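Local coordinates for OmpA family protein (Klebsiella pneumoniae subsp. pneumoniae, PDB 7RJJ) that probably tethers the outer membrane to the cell wall through this peptidoglycan-binding domain, which here holds a D-alanine, at residues 12-15 with 21-24; 52-57 with 104-109; 66-71 with 86-91. One frame throughout, in Å; residues are numbered along the deposited sequence.

How the contacts relate
Along the chain contact 1 closes first, in the loop between strand 7-8 and helix 27-38; contact 3 then nests inside the long loop that contact 2 closes. The centres of contacts 1 and 2 and of contacts 1 and 3 lie about 13 Å apart, those of contacts 2 and 3 about 17 Å. Contact 1 touches both others: Ser13 reaches Leu108 of helix 103-109, while Phe15 and Leu22 pack on Arg67 and Val71 of helix 57-77. Contacts 2 and 3 do not touch, yet both reach the same D-alanine, Val54 at its amino end, Arg67 at its carboxylate, and Asp52 at both. One OmpA-like domain thus builds its ligand pocket from separate parts of the chain.

Contact 1: residues 12-15 with 21-24; sequences MSLF and VLKP
Lys23 and Leu14 are joined by the one backbone hydrogen bond between these two loop segments: Lys23 N reaches Leu14 O at 3.0 Å, nearly straight at the hydrogen (164°), with the donor tilted 22° from the carbonyl plane.

The apolar part centres on Leu22 CD2. This one methyl meets Leu14 CD1 at 3.7 Å and Phe15 CE1 at 3.8 Å, Leu22 lying side by side with each and pointing the same way. It approaches the Phe15 ring obliquely, while Leu14 CB sits over a face of that ring, offset toward its rim. On the ring's CD1 side the carbonyl oxygen Val21 O comes within 3.4 Å of Phe15 CD1. Beyond the two segments, Leu22 also packs on Val71 and Trp74 of helix 57-77.

Lys23 adds aliphatic packing. With CG set between backbone N and carbonyl carbon (chi1 74°) and the rest extended, its chain runs alongside the 13-14 backbone: Lys23 CG lies 3.3 Å from Leu14 O, and Lys23 NZ ends 3.6 Å from Ser13 O. Ser13 itself centres an inverse gamma turn and sends OG to Leu108 O.

The whole is a loop pinched together ahead of helix 27-38 in an OmpA-like domain, with Phe15 packed on Arg67 beside the D-alanine site.

Contact 2: residues 52-57 with 104-109; sequences DSVGEE and EGRALN. With DAL (D-alanine), chain C.
Asp52 and Arg106 meet by packing, their charged atoms not in contact. The Asp52 carboxylate oxygen OD2 lies 3.6 Å from Arg106 CB, and Asp52 CB is as near to Arg106 O, whereas the arginine chain bends at chi3 and turns the guanidinium away from the acid. The carboxylate and guanidinium planes stand 67° apart, and 4.9 Å separates Asp52 OD2 from Arg106 NE. Each finds its polar partner elsewhere: OD2 forms a salt bridge with Arg110, and Arg106 NH1 bonds to Asn100 O.

Two further van der Waals contacts flank this pair. Val54 CG2 comes to 3.7 Å from Arg106 CD, crossing the arginine chain and meeting its guanidinium obliquely. At the other end Asn109 CB abuts Asp52 CA at 3.9 Å. The Asn109 amide is held by Ile97 N and Ala98 O, tying the end of helix 103-109 to the loop before it.

Asp52 and Val54 belong to the D-alanine pocket of this OmpA-like domain, in the loop that leads from strand 43-49 into helix 57-77. With CG between backbone N and carbonyl carbon (chi1 60°), Asp52 folds OD1 back toward Val54 N in an Asx turn, although the exact place of OD1 is doubtful.

Hydrogen bonds to the ligand use both of its ends. Asp52 N donates to the carboxylate oxygen OXT of D-alanine at 3.0 Å (155° at the hydrogen). The ligand's amino N donates to Val54 O at 2.5 Å, a short bond whose exact length is uncertain, and more weakly to Asp52 O. Val54 O also accepts from Asn60 ND2, and Asn60 OD1 in turn bonds to D-alanine, as do Gly18 N and Arg67.

Contact 3: residues 66-71 with 86-91; sequences KRAESV and FAVQGY. With DAL (D-alanine), chain C.
Ala68 presses its methyl straight onto strand 86-90: Ala68 CB lies 3.6 Å from Gln89 O and 4.0 Å from Val88 CB. The small side chain is consistent with the close approach of helix 66-71 and strand 86-90, 7.4 Å between axes. Val88 answers with both branches. Its CG1, anti to the carbonyl carbon (chi1 -61°), stands over the helix backbone near Ala68 O, while CG2 meets Glu69 CG at 4.1 Å. There the glutamate chain crosses the valine at about a right angle, so that a methylene of Glu69, not its carboxylate, makes the contact.

From the same turn of helix, Arg67 leads away from the strand to the ligand. CG is anti to the carbonyl carbon (chi1 -74°) and the chain is extended as far as NE, which carries the guanidinium to the D-alanine carboxylate. Two hydrogen bonds form: Arg67 NH2 reaches the ligand's O at 2.8 Å, and Arg67 NH1 its OXT at 3.0 Å. The ligand's O lies at the guanidinium edge, near its plane. The paired charges probably add to the hold on the carboxylate.

A second shell fixes the rotation of that guanidinium. NH2 also donates to Lys19 O and NH1 to His50 O, giving each terminal nitrogen a backbone carbonyl as well as a ligand oxygen. One turn on, Ser70 OG bonds to Trp20 O, holding the same loop to the helix.

Strand 86-90 is an outermost strand of the mixed sheet, hydrogen-bonded to strand 43-49. Helix 57-77 is the connection between these parallel strands in a beta-alpha-beta unit, its 66-71 part running roughly antiparallel (152°) to strand 86-90, with Val71 turned onto Val112 and Ile114 of strand 112-117.

Contact 1: residues 12-15 with 21-24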
loop_
_atom_site.group_PDB
_atom_site.type_symbol
_atom_site.label_atom_id
_atom_site.label_comp_id
_atom_site.label_asym_id
_atom_site.label_seq_id
_atom_site.Cartn_x
_atom_site.Cartn_y
_atom_site.Cartn_z
HETATM N N MSE A 12 -2.768 2.980 -4.794
HETATM C CA MSE A 12 -4.124 2.626 -4.397
HETATM C C MSE A 12 -4.564 3.504 -3.225
HETATM O O MSE A 12 -4.154 3.277 -2.088
HETATM C CB MSE A 12 -4.197 1.143 -4.002
HETATM C CG MSE A 12 -4.111 0.166 -5.170
HETATM SE SE MSE A 12 -4.265 -1.704 -4.557
HETATM C CE MSE A 12 -2.796 -1.780 -3.272
ATOM N N SER A 13 -5.375 4.530 -3.523
ATOM C CA SER A 13 -5.912 5.440 -2.522
ATOM C C SER A 13 -7.196 4.823 -1.949
ATOM O O SER A 13 -8.307 5.203 -2.416
ATOM C CB SER A 13 -6.149 6.798 -3.140
ATOM O OG SER A 13 -4.937 7.307 -3.693
ATOM N N LEU A 14 -7.052 3.968 -0.937
ATOM C CA LEU A 14 -8.167 3.149 -0.379
ATOM C C LEU A 14 -8.513 3.543 1.057
ATOM O O LEU A 14 -9.110 2.678 1.746
ATOM C CB LEU A 14 -7.718 1.676 -0.347
ATOM C CG LEU A 14 -7.076 1.109 -1.609
ATOM C CD1 LEU A 14 -6.594 -0.321 -1.364
ATOM C CD2 LEU A 14 -8.025 1.160 -2.785
ATOM N N PHE A 15 -8.225 4.771 1.497
ATOM C CA PHE A 15 -8.429 5.041 2.946
ATOM C C PHE A 15 -9.024 6.415 3.256
ATOM O O PHE A 15 -8.625 7.427 2.630
ATOM C CB PHE A 15 -7.080 4.980 3.672
ATOM C CG PHE A 15 -6.315 3.715 3.409
ATOM C CD1 PHE A 15 -6.620 2.552 4.101
ATOM C CD2 PHE A 15 -5.334 3.672 2.432
ATOM C CE1 PHE A 15 -5.945 1.375 3.832
ATOM C CE2 PHE A 15 -4.667 2.494 2.159
ATOM C CZ PHE A 15 -4.967 1.350 2.868
ATOM N N VAL A 21 -8.483 0.683 7.704
ATOM C CA VAL A 21 -9.349 -0.378 7.110
ATOM C C VAL A 21 -9.552 -0.034 5.634
ATOM O O VAL A 21 -9.534 1.171 5.298
ATOM C CB VAL A 21 -10.700 -0.507 7.837
ATOM C CG1 VAL A 21 -10.534 -1.103 9.228
ATOM C CG2 VAL A 21 -11.445 0.820 7.882
ATOM N N LEU A 22 -9.698 -1.058 4.793
ATOM C CA LEU A 22 -9.885 -0.830 3.335
ATOM C C LEU A 22 -11.308 -0.304 3.106
ATOM O O LEU A 22 -12.252 -1.087 3.273
ATOM C CB LEU A 22 -9.587 -2.145 2.612
ATOM C CG LEU A 22 -8.135 -2.610 2.760
ATOM C CD1 LEU A 22 -7.964 -4.058 2.337
ATOM C CD2 LEU A 22 -7.196 -1.705 1.981
ATOM N N LYS A 23 -11.428 0.988 2.760
ATOM C CA LYS A 23 -12.745 1.671 2.599
ATOM C C LYS A 23 -13.620 0.950 1.575
ATOM O O LYS A 23 -13.133 0.219 0.711
ATOM C CB LYS A 23 -12.575 3.129 2.147
ATOM C CG LYS A 23 -12.174 3.316 0.688
ATOM C CD LYS A 23 -12.097 4.767 0.228
ATOM C CE LYS A 23 -11.700 4.870 -1.231
ATOM N NZ LYS A 23 -11.628 6.271 -1.701
ATOM N N PRO A 24 -14.949 1.163 1.627
ATOM C CA PRO A 24 -15.856 0.563 0.648
ATOM C C PRO A 24 -15.448 0.911 -0.792
ATOM O O PRO A 24 -14.996 2.027 -1.017
ATOM C CB PRO A 24 -17.215 1.204 0.973
ATOM C CG PRO A 24 -17.109 1.615 2.426
ATOM C CD PRO A 24 -15.655 1.983 2.627
#

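Contact 2: residues 52-57 with 104-109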
loop_
_atom_site.group_PDB
_atom_site.type_symbol
_atom_site.label_atom_id
_atom_site.label_comp_id
_atom_site.label_asym_id
_atom_site.label_seq_id
_atom_site.Cartn_x
_atom_site.Cartn_y
_atom_site.Cartn_z
ATOM N N ASP A 52 -1.919 11.608 4.362
ATOM C CA ASP A 52 -1.956 13.038 3.963
ATOM C C ASP A 52 -1.189 13.761 5.081
ATOM O O ASP A 52 -0.781 13.078 6.052
ATOM C CB ASP A 52 -3.393 13.517 3.721
ATOM C CG ASP A 52 -4.302 13.407 4.930
ATOM O OD1 ASP A 52 -3.774 13.448 6.050
ATOM O OD2 ASP A 52 -5.543 13.267 4.738
ATOM N N SER A 53 -0.990 15.073 4.974
ATOM C CA SER A 53 -0.196 15.780 6.016
ATOM C C SER A 53 -1.067 16.204 7.216
ATOM O O SER A 53 -0.557 16.953 8.047
ATOM C CB SER A 53 0.497 16.972 5.415
ATOM O OG SER A 53 -0.463 17.889 4.934
ATOM N N VAL A 54 -2.326 15.753 7.304
ATOM C CA VAL A 54 -3.195 16.132 8.464
ATOM C C VAL A 54 -2.757 15.309 9.681
ATOM O O VAL A 54 -2.313 14.164 9.494
ATOM C CB VAL A 54 -4.697 15.952 8.157
ATOM C CG1 VAL A 54 -5.571 16.127 9.393
ATOM C CG2 VAL A 54 -5.160 16.889 7.050
ATOM N N GLY A 55 -2.794 15.903 10.873
ATOM C CA GLY A 55 -2.409 15.170 12.093
ATOM C C GLY A 55 -0.935 15.333 12.427
ATOM O O GLY A 55 -0.303 16.274 11.891
ATOM N N GLU A 56 -0.400 14.411 13.240
ATOM C CA GLU A 56 1.000 14.485 13.748
ATOM C C GLU A 56 1.881 13.468 13.006
ATOM O O GLU A 56 1.434 12.312 12.809
ATOM C CB GLU A 56 0.957 14.328 15.274
ATOM C CG GLU A 56 2.275 14.592 15.989
ATOM C CD GLU A 56 3.230 13.416 16.119
ATOM O OE1 GLU A 56 2.744 12.288 16.370
ATOM O OE2 GLU A 56 4.458 13.631 15.992
ATOM N N GLU A 57 3.088 13.914 12.628
ATOM C CA GLU A 57 4.108 13.140 11.864
ATOM C C GLU A 57 4.290 11.727 12.442
ATOM O O GLU A 57 4.214 10.756 11.663
ATOM C CB GLU A 57 5.436 13.905 11.872
ATOM C CG GLU A 57 6.565 13.178 11.166
ATOM C CD GLU A 57 7.873 13.946 11.092
ATOM O OE1 GLU A 57 7.919 15.092 11.588
ATOM O OE2 GLU A 57 8.845 13.399 10.535
ATOM N N GLU A 104 -9.695 16.295 -2.262
ATOM C CA GLU A 104 -9.403 15.256 -3.291
ATOM C C GLU A 104 -7.908 14.929 -3.247
ATOM O O GLU A 104 -7.553 13.730 -3.358
ATOM C CB GLU A 104 -9.778 15.691 -4.709
ATOM C CG GLU A 104 -11.255 15.968 -4.909
ATOM C CD GLU A 104 -11.753 17.307 -4.392
ATOM O OE1 GLU A 104 -12.974 17.436 -4.209
ATOM O OE2 GLU A 104 -10.923 18.233 -4.212
ATOM N N GLY A 105 -7.077 15.962 -3.094
ATOM C CA GLY A 105 -5.617 15.774 -3.026
ATOM C C GLY A 105 -5.230 14.951 -1.808
ATOM O O GLY A 105 -4.435 14.023 -1.958
ATOM N N ARG A 106 -5.787 15.293 -0.645
ATOM C CA ARG A 106 -5.475 14.562 0.608
ATOM C C ARG A 106 -5.988 13.125 0.483
ATOM O O ARG A 106 -5.290 12.223 0.962
ATOM C CB ARG A 106 -6.047 15.286 1.831
ATOM C CG ARG A 106 -5.415 16.648 2.097
ATOM C CD ARG A 106 -5.866 17.287 3.400
ATOM N NE ARG A 106 -7.268 17.680 3.408
ATOM C CZ ARG A 106 -7.738 18.852 2.963
ATOM N NH1 ARG A 106 -6.921 19.760 2.448
ATOM N NH2 ARG A 106 -9.034 19.112 3.043
ATOM N N ALA A 107 -7.132 12.914 -0.174
ATOM C CA ALA A 107 -7.652 11.530 -0.308
ATOM C C ALA A 107 -6.688 10.703 -1.159
ATOM O O ALA A 107 -6.510 9.501 -0.848
ATOM C CB ALA A 107 -9.045 11.522 -0.884
ATOM N N LEU A 108 -6.085 11.323 -2.180
ATOM C CA LEU A 108 -5.121 10.593 -3.045
ATOM C C LEU A 108 -3.872 10.218 -2.238
ATOM O O LEU A 108 -3.321 9.119 -2.486
ATOM C CB LEU A 108 -4.751 11.453 -4.259
ATOM C CG LEU A 108 -5.774 11.479 -5.395
ATOM C CD1 LEU A 108 -5.423 12.546 -6.421
ATOM C CD2 LEU A 108 -5.899 10.121 -6.067
ATOM N N ASN A 109 -3.476 11.065 -1.282
ATOM C CA ASN A 109 -2.243 10.817 -0.485
ATOM C C ASN A 109 -2.447 9.655 0.499
ATOM O O ASN A 109 -1.435 8.982 0.837
ATOM C CB ASN A 109 -1.761 12.099 0.192
ATOM C CG ASN A 109 -1.203 13.101 -0.796
ATOM O OD1 ASN A 109 -0.592 12.720 -1.801
ATOM N ND2 ASN A 109 -1.380 14.386 -0.508
HETATM N N DAL C . -3.106 12.258 8.083
HETATM C CA DAL C . -4.503 11.727 8.102
HETATM C CB DAL C . -4.916 11.419 9.519
HETATM C C DAL C . -4.604 10.491 7.198
HETATM O O DAL C . -5.560 9.723 7.286
HETATM O OXT DAL C . -3.751 10.237 6.342
#

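Contact 3: residues 66-71 with 86-91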
loop_
_atom_site.group_PDB
_atom_site.type_symbol
_atom_site.label_atom_id
_atom_site.label_comp_id
_atom_site.label_asym_id
_atom_site.label_seq_id
_atom_site.Cartn_x
_atom_site.Cartn_y
_atom_site.Cartn_z
ATOM N N LYS A 66 0.115 0.819 9.356
ATOM C CA LYS A 66 -1.119 -0.000 9.522
ATOM C C LYS A 66 -1.818 -0.152 8.164
ATOM O O LYS A 66 -2.425 -1.209 7.919
ATOM C CB LYS A 66 -2.064 0.587 10.576
ATOM C CG LYS A 66 -1.559 0.506 12.012
ATOM C CD LYS A 66 -2.621 0.795 13.053
ATOM C CE LYS A 66 -2.138 0.558 14.465
ATOM N NZ LYS A 66 -3.198 0.825 15.468
ATOM N N ARG A 67 -1.692 0.846 7.291
ATOM C CA ARG A 67 -2.347 0.785 5.961
ATOM C C ARG A 67 -1.644 -0.273 5.115
ATOM O O ARG A 67 -2.337 -1.006 4.401
ATOM C CB ARG A 67 -2.316 2.157 5.288
ATOM C CG ARG A 67 -3.310 3.131 5.909
ATOM C CD ARG A 67 -3.185 4.557 5.421
ATOM N NE ARG A 67 -4.356 5.279 5.914
ATOM C CZ ARG A 67 -4.528 6.598 5.907
ATOM N NH1 ARG A 67 -3.585 7.409 5.439
ATOM N NH2 ARG A 67 -5.662 7.090 6.377
ATOM N N ALA A 68 -0.315 -0.302 5.182
ATOM C CA ALA A 68 0.454 -1.315 4.429
ATOM C C ALA A 68 0.078 -2.695 4.979
ATOM O O ALA A 68 -0.154 -3.592 4.181
ATOM C CB ALA A 68 1.931 -1.042 4.555
ATOM N N GLU A 69 -0.115 -2.802 6.292
ATOM C CA GLU A 69 -0.493 -4.113 6.894
ATOM C C GLU A 69 -1.905 -4.531 6.446
ATOM O O GLU A 69 -2.103 -5.739 6.252
ATOM C CB GLU A 69 -0.377 -4.059 8.413
ATOM C CG GLU A 69 1.060 -3.940 8.884
ATOM C CD GLU A 69 1.213 -3.687 10.373
ATOM O OE1 GLU A 69 0.196 -3.405 11.034
ATOM O OE2 GLU A 69 2.353 -3.752 10.864
ATOM N N SER A 70 -2.847 -3.588 6.321
ATOM C CA SER A 70 -4.228 -3.932 5.867
ATOM C C SER A 70 -4.178 -4.530 4.453
ATOM O O SER A 70 -4.887 -5.519 4.203
ATOM C CB SER A 70 -5.161 -2.746 5.913
ATOM O OG SER A 70 -5.419 -2.336 7.249
ATOM N N VAL A 71 -3.403 -3.914 3.555
ATOM C CA VAL A 71 -3.247 -4.402 2.152
ATOM C C VAL A 71 -2.508 -5.743 2.177
ATOM O O VAL A 71 -2.986 -6.673 1.514
ATOM C CB VAL A 71 -2.563 -3.344 1.269
ATOM C CG1 VAL A 71 -2.190 -3.880 -0.099
ATOM C CG2 VAL A 71 -3.433 -2.108 1.122
ATOM N N PHE A 86 5.783 -10.817 1.626
ATOM C CA PHE A 86 5.618 -9.369 1.906
ATOM C C PHE A 86 6.675 -8.758 2.832
ATOM O O PHE A 86 7.238 -9.431 3.721
ATOM C CB PHE A 86 4.261 -9.143 2.567
ATOM C CG PHE A 86 3.100 -9.700 1.785
ATOM C CD1 PHE A 86 2.492 -8.950 0.801
ATOM C CD2 PHE A 86 2.632 -10.987 2.020
ATOM C CE1 PHE A 86 1.431 -9.462 0.068
ATOM C CE2 PHE A 86 1.572 -11.498 1.286
ATOM C CZ PHE A 86 0.973 -10.729 0.316
ATOM N N ALA A 87 6.928 -7.470 2.575
ATOM C CA ALA A 87 7.762 -6.598 3.429
ATOM C C ALA A 87 6.981 -5.289 3.548
ATOM O O ALA A 87 6.640 -4.713 2.474
ATOM C CB ALA A 87 9.147 -6.418 2.868
ATOM N N VAL A 88 6.596 -4.899 4.769
ATOM C CA VAL A 88 5.753 -3.672 4.890
ATOM C C VAL A 88 6.604 -2.495 5.350
ATOM O O VAL A 88 7.458 -2.652 6.231
ATOM C CB VAL A 88 4.478 -3.868 5.741
ATOM C CG1 VAL A 88 3.567 -4.940 5.142
ATOM C CG2 VAL A 88 4.749 -4.147 7.186
ATOM N N GLN A 89 6.298 -1.335 4.771
ATOM C CA GLN A 89 7.052 -0.075 4.935
ATOM C C GLN A 89 6.077 1.072 5.170
ATOM O O GLN A 89 4.946 0.976 4.686
ATOM C CB GLN A 89 7.815 0.172 3.632
ATOM C CG GLN A 89 8.647 1.439 3.597
ATOM C CD GLN A 89 9.330 1.608 2.258
ATOM O OE1 GLN A 89 8.951 1.003 1.260
ATOM N NE2 GLN A 89 10.325 2.474 2.214
ATOM N N GLY A 90 6.492 2.075 5.937
ATOM C CA GLY A 90 5.644 3.260 6.134
ATOM C C GLY A 90 6.430 4.509 5.807
ATOM O O GLY A 90 7.580 4.586 6.228
ATOM N N TYR A 91 5.859 5.393 4.999
ATOM C CA TYR A 91 6.486 6.697 4.674
ATOM C C TYR A 91 5.794 7.828 5.434
ATOM O O TYR A 91 6.218 8.989 5.292
ATOM C CB TYR A 91 6.391 7.008 3.183
ATOM C CG TYR A 91 7.411 6.308 2.335
ATOM C CD1 TYR A 91 8.664 6.859 2.136
ATOM C CD2 TYR A 91 7.130 5.097 1.733
ATOM C CE1 TYR A 91 9.610 6.222 1.353
ATOM C CE2 TYR A 91 8.068 4.451 0.950
ATOM C CZ TYR A 91 9.304 5.025 0.744
ATOM O OH TYR A 91 10.229 4.388 -0.034
HETATM N N DAL C . -3.106 12.258 8.083
HETATM C CA DAL C . -4.503 11.727 8.102
HETATM C CB DAL C . -4.916 11.419 9.519
HETATM C C DAL C . -4.604 10.491 7.198
HETATM O O DAL C . -5.560 9.723 7.286
HETATM O OXT DAL C . -3.751 10.237 6.342
#